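Local coordinates for protein JamJ (Lyngbya majuscula, PDB 5DOZ) that probably uses NADPH to reduce enoyl-acyl carrier protein intermediates, as the enoyl reductase domain of a polyketide synthase, at residues I51-G56 with D72-G77; E28-G33 with F112-P117; E279-N282 with L287-Q290. One frame throughout, in Å; residues are numbered along the deposited sequence.

Interaction 1. Residues I51-G56 with D72-G77; sequences ILNALG and DHLTFG
Asn53, in the last turn of helix 48-54, and Leu74, in the loop that leads to strand 79-87, bring the two backbones closest, with their CA atoms 8.0 Å apart. No hydrogen bond crosses that gap, and side chains fill it. The two methyls of Leu74 divide the work: CD2 settles against the backbone, 3.5 Å from Asn53 O, whereas CD1 lies over the face of the carboxamide, 3.9 Å from Asn53 CG. Leu74 has CG anti to the backbone N (chi1 -170°), which directs the side chain from the loop toward the helix. Phe76 adds a second point of contact through one ring corner. Phe76 CE2 is 3.9 Å from Ala54 N, which lies at the ring edge near the ring plane, and 4.1 Å from Ala54 CB. Leu11 and Ile13 of strand 9-13 also touch Phe76. A polar tie runs close by, from Asp50 OD1 of the same helix to Gly77 N. The buried amide of Asn53 is hydrogen-bonded through OD1 to Asn62 of helix 59-64 and still offers a flat surface to a leucine methyl, so these side chains meet the loop by van der Waals contact.

Interaction 2. Residues E28-G33 with F112-P117; sequences ENQVPG and FIICSP
This is an apolar contact at the protein surface, in which Ile114 of strand 112-115 lies under the loop that runs from strand 22-26 to strand 37-45 and touches Gln30, Val31 and Pro32. The approach is closest at Pro32 and Ile114, whose CA atoms are 6.2 Å apart, and the two segments bury 148 Å² in all, with no hydrogen bond between them. Ile114 does its work with one branch. CG1 stands beside the backbone N (chi1 -53°), which raises the ethyl arm toward the loop and carries its CD1 methyl against the loop backbone. Ile114 CD1 is 3.8 Å from Gln30 O and 3.9 Å from Pro32 N, with Pro32 CD at 4.3 Å. Gln30 meets the same arm lower down: its side chain crosses that of Ile114 at about a right angle, Gln30 CG sitting 3.8 Å from Ile114 CG1. Strands 37-45 and 112-115 belong to the GroES-like part of a medium-chain dehydrogenase/reductase fold, and the loop lies against them. The two strands run antiparallel; backbone hydrogen bonds join Ile113 to Val39 and Cys115 to Val37. Replacing Ile114 with an alanine would probably open a gap beneath the loop, leaving Gln30 CG and the Pro32 ring without the apolar arm they rest on. Lys38 of the neighbouring strand supplies the polar ties that the contact itself lacks. Its amino group is hydrogen-bonded by Gln30 O and by Asn29 OD1, and it forms a cation-pi pair with the Phe112 ring, so one lysine links the loop to the strand on which Ile114 stands.

Interaction 3. Residues E279-N282 with L287-Q290; sequences EEFN and LYYQ
Phe281 and Leu287, with CA atoms 5.7 Å apart, mark the closest backbone approach between helix 277-283 and helix 287-293, two short helices separated by a brief turn. The main feature is a near-parallel but displaced aromatic pair, Phe281 with Tyr288. The planes differ by only 4° and the centroids are 4.6 Å apart, but little of one ring lies over the other. Tyr288 CE2 rides 3.4 Å above the Phe281 plane, toward the rim, while the phenol end passes on to the aliphatic part of the same residue, with Tyr288 OH 3.6 Å from Phe281 CB. Phe281 CG points anti to the backbone N (chi1 167°), which swings the ring across toward the second helix. Leu287 adds a second contact: Leu287 CD2 is 3.9 Å from Glu280 CB and 4.0 Å from Phe281 N. Only the stem of Glu280 takes part, while its carboxylate turns away and OE2 makes a salt bridge with Arg283. Helix 136-149 borders the junction, Phe140 touching Tyr288 and His144 touching both Glu280 and Leu287, while Asn119, just ahead of strand 120-122, touches both Phe281 and Tyr288.

All three contacts work without a hydrogen bond between their segments, yet each has its own outside support: Asn62 in interaction 1, Lys38 in interaction 2 and helix 136-149 in interaction 3. Interaction 1 is fully buried, interaction 3 partly so, and interaction 2 lies at the surface. All the segments share the enoyl reductase range; residues 51-56 and 72-77 fall in sequence between the two segments of interaction 2, and interaction 3 comes later, in the range of the zinc-binding dehydrogenase family. The chemistry shifts accordingly: methyls against a buried amide, one aliphatic arm under a loop, and a displaced pair of aromatic rings. Bound NADPH is nearer the side chain of Glu280, about 7 Å, than that of Asn53, about 10 Å.

Interaction 1. Residues I51-G56 with D72-G77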
loop_
_atom_site.group_PDB
_atom_site.type_symbol
_atom_site.label_atom_id
_atom_site.label_comp_id
_atom_site.label_asym_id
_atom_site.label_seq_id
_atom_site.Cartn_x
_atom_site.Cartn_y
_atom_site.Cartn_z
ATOM N N ILE A 51 3.326 8.748 7.785
ATOM C CA ILE A 51 4.390 9.738 7.942
ATOM C C ILE A 51 3.919 11.127 7.514
ATOM O O ILE A 51 4.149 12.105 8.222
ATOM C CB ILE A 51 5.662 9.314 7.176
ATOM C CG1 ILE A 51 6.324 8.132 7.892
ATOM C CG2 ILE A 51 6.639 10.478 7.028
ATOM C CD1 ILE A 51 7.441 7.501 7.095
ATOM N N LEU A 52 3.247 11.201 6.366
ATOM C CA LEU A 52 2.643 12.443 5.881
ATOM C C LEU A 52 1.752 13.093 6.933
ATOM O O LEU A 52 1.867 14.297 7.186
ATOM C CB LEU A 52 1.836 12.194 4.599
ATOM C CG LEU A 52 2.589 11.803 3.323
ATOM C CD1 LEU A 52 1.612 11.602 2.168
ATOM C CD2 LEU A 52 3.651 12.828 2.947
ATOM N N ASN A 53 0.870 12.294 7.540
ATOM C CA ASN A 53 0.005 12.759 8.631
ATOM C C ASN A 53 0.780 13.236 9.854
ATOM O O ASN A 53 0.420 14.239 10.473
ATOM C CB ASN A 53 -0.983 11.667 9.046
ATOM C CG ASN A 53 -2.167 11.564 8.107
ATOM O OD1 ASN A 53 -2.602 12.559 7.526
ATOM N ND2 ASN A 53 -2.697 10.356 7.954
ATOM N N ALA A 54 1.837 12.506 10.202
ATOM C CA ALA A 54 2.669 12.854 11.346
ATOM C C ALA A 54 3.353 14.213 11.144
ATOM O O ALA A 54 3.543 14.963 12.100
ATOM C CB ALA A 54 3.689 11.760 11.610
ATOM N N LEU A 55 3.698 14.523 9.896
ATOM C CA LEU A 55 4.299 15.811 9.547
ATOM C C LEU A 55 3.240 16.865 9.224
ATOM O O LEU A 55 3.561 18.033 9.004
ATOM C CB LEU A 55 5.288 15.653 8.385
ATOM C CG LEU A 55 6.473 14.706 8.612
ATOM C CD1 LEU A 55 7.353 14.633 7.369
ATOM C CD2 LEU A 55 7.293 15.118 9.831
ATOM N N GLY A 56 1.978 16.440 9.202
ATOM C CA GLY A 56 0.840 17.333 8.999
ATOM C C GLY A 56 0.712 17.833 7.578
ATOM O O GLY A 56 0.566 19.034 7.348
ATOM N N ASP A 72 -5.669 16.476 17.485
ATOM C CA ASP A 72 -6.192 15.631 18.557
ATOM C C ASP A 72 -7.115 14.530 18.047
ATOM O O ASP A 72 -7.374 13.553 18.752
ATOM C CB ASP A 72 -6.945 16.488 19.581
ATOM C CG ASP A 72 -6.104 17.630 20.125
ATOM O OD1 ASP A 72 -4.865 17.477 20.210
ATOM O OD2 ASP A 72 -6.683 18.680 20.470
ATOM N N HIS A 73 -7.618 14.696 16.825
ATOM C CA HIS A 73 -8.524 13.721 16.219
ATOM C C HIS A 73 -7.799 12.752 15.277
ATOM O O HIS A 73 -8.410 11.827 14.734
ATOM C CB HIS A 73 -9.664 14.438 15.486
ATOM C CG HIS A 73 -10.388 15.441 16.333
ATOM N ND1 HIS A 73 -10.576 16.749 15.942
ATOM C CD2 HIS A 73 -10.952 15.331 17.560
ATOM C CE1 HIS A 73 -11.237 17.397 16.884
ATOM N NE2 HIS A 73 -11.473 16.561 17.878
ATOM N N LEU A 74 -6.499 12.967 15.092
ATOM C CA LEU A 74 -5.708 12.134 14.188
ATOM C C LEU A 74 -5.308 10.810 14.842
ATOM O O LEU A 74 -4.785 10.778 15.961
ATOM C CB LEU A 74 -4.476 12.895 13.672
ATOM C CG LEU A 74 -3.637 12.298 12.529
ATOM C CD1 LEU A 74 -4.433 12.135 11.238
ATOM C CD2 LEU A 74 -2.397 13.145 12.282
ATOM N N THR A 75 -5.592 9.721 14.140
ATOM C CA THR A 75 -5.111 8.398 14.524
ATOM C C THR A 75 -4.231 7.874 13.393
ATOM O O THR A 75 -4.158 8.477 12.318
ATOM C CB THR A 75 -6.270 7.415 14.811
ATOM O OG1 THR A 75 -7.143 7.350 13.676
ATOM C CG2 THR A 75 -7.066 7.842 16.056
ATOM N N PHE A 76 -3.550 6.763 13.640
ATOM C CA PHE A 76 -2.585 6.224 12.694
ATOM C C PHE A 76 -2.845 4.743 12.465
ATOM O O PHE A 76 -3.282 4.045 13.377
ATOM C CB PHE A 76 -1.158 6.439 13.227
ATOM C CG PHE A 76 -0.787 7.889 13.419
ATOM C CD1 PHE A 76 -1.020 8.530 14.638
ATOM C CD2 PHE A 76 -0.200 8.614 12.389
ATOM C CE1 PHE A 76 -0.678 9.862 14.819
ATOM C CE2 PHE A 76 0.145 9.946 12.561
ATOM C CZ PHE A 76 -0.093 10.570 13.781
ATOM N N GLY A 77 -2.580 4.272 11.246
ATOM C CA GLY A 77 -2.637 2.842 10.928
ATOM C C GLY A 77 -3.734 2.464 9.954
ATOM O O GLY A 77 -4.918 2.539 10.285
#

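Interaction 2. Residues E28-G33 with F112-P117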
loop_
_atom_site.group_PDB
_atom_site.type_symbol
_atom_site.label_atom_id
_atom_site.label_comp_id
_atom_site.label_asym_id
_atom_site.label_seq_id
_atom_site.Cartn_x
_atom_site.Cartn_y
_atom_site.Cartn_z
ATOM N N GLU A 28 -9.454 3.910 25.864
ATOM C CA GLU A 28 -10.599 3.386 26.598
ATOM C C GLU A 28 -11.306 2.270 25.838
ATOM O O GLU A 28 -11.410 2.305 24.606
ATOM C CB GLU A 28 -11.574 4.490 27.030
ATOM C CG GLU A 28 -11.877 5.566 25.998
ATOM C CD GLU A 28 -12.213 6.907 26.635
ATOM O OE1 GLU A 28 -12.328 6.974 27.878
ATOM O OE2 GLU A 28 -12.362 7.902 25.891
ATOM N N ASN A 29 -11.776 1.280 26.588
ATOM C CA ASN A 29 -12.455 0.131 26.015
ATOM C C ASN A 29 -13.661 0.537 25.175
ATOM O O ASN A 29 -14.388 1.475 25.517
ATOM C CB ASN A 29 -12.884 -0.842 27.113
ATOM C CG ASN A 29 -13.140 -2.235 26.581
ATOM O OD1 ASN A 29 -12.259 -2.848 25.973
ATOM N ND2 ASN A 29 -14.350 -2.742 26.795
ATOM N N GLN A 30 -13.849 -0.163 24.063
ATOM C CA GLN A 30 -14.989 0.067 23.190
ATOM C C GLN A 30 -15.640 -1.279 22.900
ATOM O O GLN A 30 -14.955 -2.299 22.790
ATOM C CB GLN A 30 -14.547 0.753 21.894
ATOM C CG GLN A 30 -15.639 1.562 21.198
ATOM C CD GLN A 30 -15.622 3.036 21.571
ATOM O OE1 GLN A 30 -14.574 3.684 21.544
ATOM N NE2 GLN A 30 -16.790 3.576 21.911
ATOM N N VAL A 31 -16.963 -1.275 22.784
ATOM C CA VAL A 31 -17.733 -2.499 22.590
ATOM C C VAL A 31 -18.232 -2.533 21.148
ATOM O O VAL A 31 -18.732 -1.523 20.645
ATOM C CB VAL A 31 -18.914 -2.590 23.595
ATOM C CG1 VAL A 31 -19.686 -3.895 23.435
ATOM C CG2 VAL A 31 -18.410 -2.465 25.026
ATOM N N PRO A 32 -18.077 -3.686 20.468
ATOM C CA PRO A 32 -18.574 -3.774 19.097
ATOM C C PRO A 32 -20.101 -3.770 19.078
ATOM O O PRO A 32 -20.732 -4.635 19.695
ATOM C CB PRO A 32 -18.022 -5.116 18.601
ATOM C CG PRO A 32 -17.794 -5.920 19.840
ATOM C CD PRO A 32 -17.411 -4.931 20.901
ATOM N N GLY A 33 -20.679 -2.781 18.399
ATOM C CA GLY A 33 -22.131 -2.705 18.240
ATOM C C GLY A 33 -22.601 -3.535 17.059
ATOM O O GLY A 33 -21.861 -4.377 16.552
ATOM N N PHE A 112 -6.730 -2.170 20.278
ATOM C CA PHE A 112 -7.948 -2.780 19.771
ATOM C C PHE A 112 -8.607 -1.813 18.802
ATOM O O PHE A 112 -8.579 -0.599 19.007
ATOM C CB PHE A 112 -8.924 -3.094 20.920
ATOM C CG PHE A 112 -8.475 -4.214 21.824
ATOM C CD1 PHE A 112 -7.527 -3.996 22.824
ATOM C CD2 PHE A 112 -9.026 -5.486 21.703
ATOM C CE1 PHE A 112 -7.114 -5.027 23.657
ATOM C CE2 PHE A 112 -8.628 -6.519 22.544
ATOM C CZ PHE A 112 -7.670 -6.293 23.518
ATOM N N ILE A 113 -9.192 -2.349 17.739
ATOM C CA ILE A 113 -9.991 -1.524 16.838
ATOM C C ILE A 113 -11.404 -2.065 16.709
ATOM O O ILE A 113 -11.634 -3.266 16.841
ATOM C CB ILE A 113 -9.361 -1.357 15.431
ATOM C CG1 ILE A 113 -9.393 -2.676 14.647
ATOM C CG2 ILE A 113 -7.954 -0.777 15.539
ATOM C CD1 ILE A 113 -9.243 -2.502 13.151
ATOM N N ILE A 114 -12.345 -1.157 16.474
ATOM C CA ILE A 114 -13.694 -1.528 16.081
ATOM C C ILE A 114 -13.796 -1.214 14.596
ATOM O O ILE A 114 -13.495 -0.100 14.167
ATOM C CB ILE A 114 -14.775 -0.722 16.840
ATOM C CG1 ILE A 114 -14.571 -0.798 18.365
ATOM C CG2 ILE A 114 -16.175 -1.176 16.420
ATOM C CD1 ILE A 114 -14.781 -2.165 18.987
ATOM N N CYS A 115 -14.191 -2.206 13.809
ATOM C CA CYS A 115 -14.338 -2.002 12.380
ATOM C C CYS A 115 -15.409 -2.911 11.802
ATOM O O CYS A 115 -15.912 -3.806 12.481
ATOM C CB CYS A 115 -13.004 -2.208 11.652
ATOM S SG CYS A 115 -12.553 -3.937 11.377
ATOM N N SER A 116 -15.742 -2.650 10.544
ATOM C CA SER A 116 -16.676 -3.448 9.771
ATOM C C SER A 116 -16.089 -4.821 9.453
ATOM O O SER A 116 -14.869 -4.955 9.297
ATOM C CB SER A 116 -17.001 -2.708 8.469
ATOM O OG SER A 116 -17.723 -3.524 7.565
ATOM N N PRO A 117 -16.954 -5.848 9.358
ATOM C CA PRO A 117 -16.513 -7.156 8.871
ATOM C C PRO A 117 -16.111 -7.138 7.394
ATOM O O PRO A 117 -15.540 -8.111 6.905
ATOM C CB PRO A 117 -17.747 -8.043 9.068
ATOM C CG PRO A 117 -18.896 -7.102 9.096
ATOM C CD PRO A 117 -18.368 -5.868 9.772
#

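Interaction 3. Residues E279-N282 with L287-Q290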
loop_
_atom_site.group_PDB
_atom_site.type_symbol
_atom_site.label_atom_id
_atom_site.label_comp_id
_atom_site.label_asym_id
_atom_site.label_seq_id
_atom_site.Cartn_x
_atom_site.Cartn_y
_atom_site.Cartn_z
ATOM N N GLU A 279 -10.814 4.733 -1.231
ATOM C CA GLU A 279 -11.875 5.426 -1.963
ATOM C C GLU A 279 -12.675 4.427 -2.807
ATOM O O GLU A 279 -13.898 4.542 -2.915
ATOM C CB GLU A 279 -11.271 6.549 -2.823
ATOM C CG GLU A 279 -12.188 7.217 -3.836
ATOM C CD GLU A 279 -11.461 8.233 -4.717
ATOM O OE1 GLU A 279 -10.531 8.915 -4.230
ATOM O OE2 GLU A 279 -11.821 8.363 -5.909
ATOM N N GLU A 280 -11.984 3.441 -3.384
ATOM C CA GLU A 280 -12.634 2.370 -4.153
ATOM C C GLU A 280 -13.472 1.427 -3.284
ATOM O O GLU A 280 -14.506 0.916 -3.725
ATOM C CB GLU A 280 -11.608 1.578 -4.978
ATOM C CG GLU A 280 -10.888 2.387 -6.054
ATOM C CD GLU A 280 -11.832 3.150 -6.976
ATOM O OE1 GLU A 280 -12.984 2.710 -7.182
ATOM O OE2 GLU A 280 -11.418 4.198 -7.508
ATOM N N PHE A 281 -13.024 1.194 -2.052
ATOM C CA PHE A 281 -13.806 0.428 -1.087
ATOM C C PHE A 281 -15.049 1.209 -0.641
ATOM O O PHE A 281 -16.112 0.622 -0.440
ATOM C CB PHE A 281 -12.944 0.008 0.106
ATOM C CG PHE A 281 -13.733 -0.501 1.278
ATOM C CD1 PHE A 281 -14.203 -1.808 1.304
ATOM C CD2 PHE A 281 -14.004 0.330 2.360
ATOM C CE1 PHE A 281 -14.931 -2.275 2.388
ATOM C CE2 PHE A 281 -14.737 -0.131 3.442
ATOM C CZ PHE A 281 -15.201 -1.435 3.455
ATOM N N ASN A 282 -14.907 2.527 -0.498
ATOM C CA ASN A 282 -16.038 3.427 -0.236
ATOM C C ASN A 282 -17.197 3.253 -1.212
ATOM O O ASN A 282 -18.363 3.301 -0.814
ATOM C CB ASN A 282 -15.584 4.890 -0.270
ATOM C CG ASN A 282 -15.456 5.502 1.109
ATOM O OD1 ASN A 282 -16.280 5.256 1.994
ATOM N ND2 ASN A 282 -14.425 6.325 1.295
ATOM N N LEU A 287 -15.120 -4.904 -2.379
ATOM C CA LEU A 287 -13.820 -4.893 -3.070
ATOM C C LEU A 287 -12.714 -5.713 -2.408
ATOM O O LEU A 287 -12.000 -6.449 -3.098
ATOM C CB LEU A 287 -13.326 -3.462 -3.305
ATOM C CG LEU A 287 -11.958 -3.380 -4.000
ATOM C CD1 LEU A 287 -12.081 -3.638 -5.504
ATOM C CD2 LEU A 287 -11.277 -2.051 -3.717
ATOM N N TYR A 288 -12.559 -5.579 -1.089
ATOM C CA TYR A 288 -11.531 -6.333 -0.367
ATOM C C TYR A 288 -11.795 -7.838 -0.428
ATOM O O TYR A 288 -10.878 -8.623 -0.668
ATOM C CB TYR A 288 -11.365 -5.852 1.088
ATOM C CG TYR A 288 -10.938 -4.395 1.233
ATOM C CD1 TYR A 288 -10.113 -3.784 0.284
ATOM C CD2 TYR A 288 -11.346 -3.638 2.329
ATOM C CE1 TYR A 288 -9.725 -2.458 0.416
ATOM C CE2 TYR A 288 -10.957 -2.313 2.473
ATOM C CZ TYR A 288 -10.148 -1.728 1.512
ATOM O OH TYR A 288 -9.765 -0.407 1.640
ATOM N N TYR A 289 -13.053 -8.228 -0.226
ATOM C CA TYR A 289 -13.461 -9.629 -0.325
ATOM C C TYR A 289 -13.102 -10.221 -1.693
ATOM O O TYR A 289 -12.475 -11.278 -1.773
ATOM C CB TYR A 289 -14.968 -9.768 -0.038
ATOM C CG TYR A 289 -15.555 -11.143 -0.297
ATOM C CD1 TYR A 289 -15.473 -12.151 0.664
ATOM C CD2 TYR A 289 -16.217 -11.428 -1.491
ATOM C CE1 TYR A 289 -16.020 -13.410 0.438
ATOM C CE2 TYR A 289 -16.765 -12.682 -1.729
ATOM C CZ TYR A 289 -16.662 -13.671 -0.761
ATOM O OH TYR A 289 -17.205 -14.921 -0.987
ATOM N N GLN A 290 -13.488 -9.532 -2.762
ATOM C CA GLN A 290 -13.241 -10.034 -4.109
ATOM C C GLN A 290 -11.754 -10.186 -4.425
ATOM O O GLN A 290 -11.322 -11.253 -4.861
ATOM C CB GLN A 290 -13.945 -9.177 -5.167
ATOM C CG GLN A 290 -15.392 -9.586 -5.428
ATOM C CD GLN A 290 -15.543 -11.000 -5.988
ATOM O OE1 GLN A 290 -14.638 -11.536 -6.639
ATOM N NE2 GLN A 290 -16.699 -11.607 -5.739
#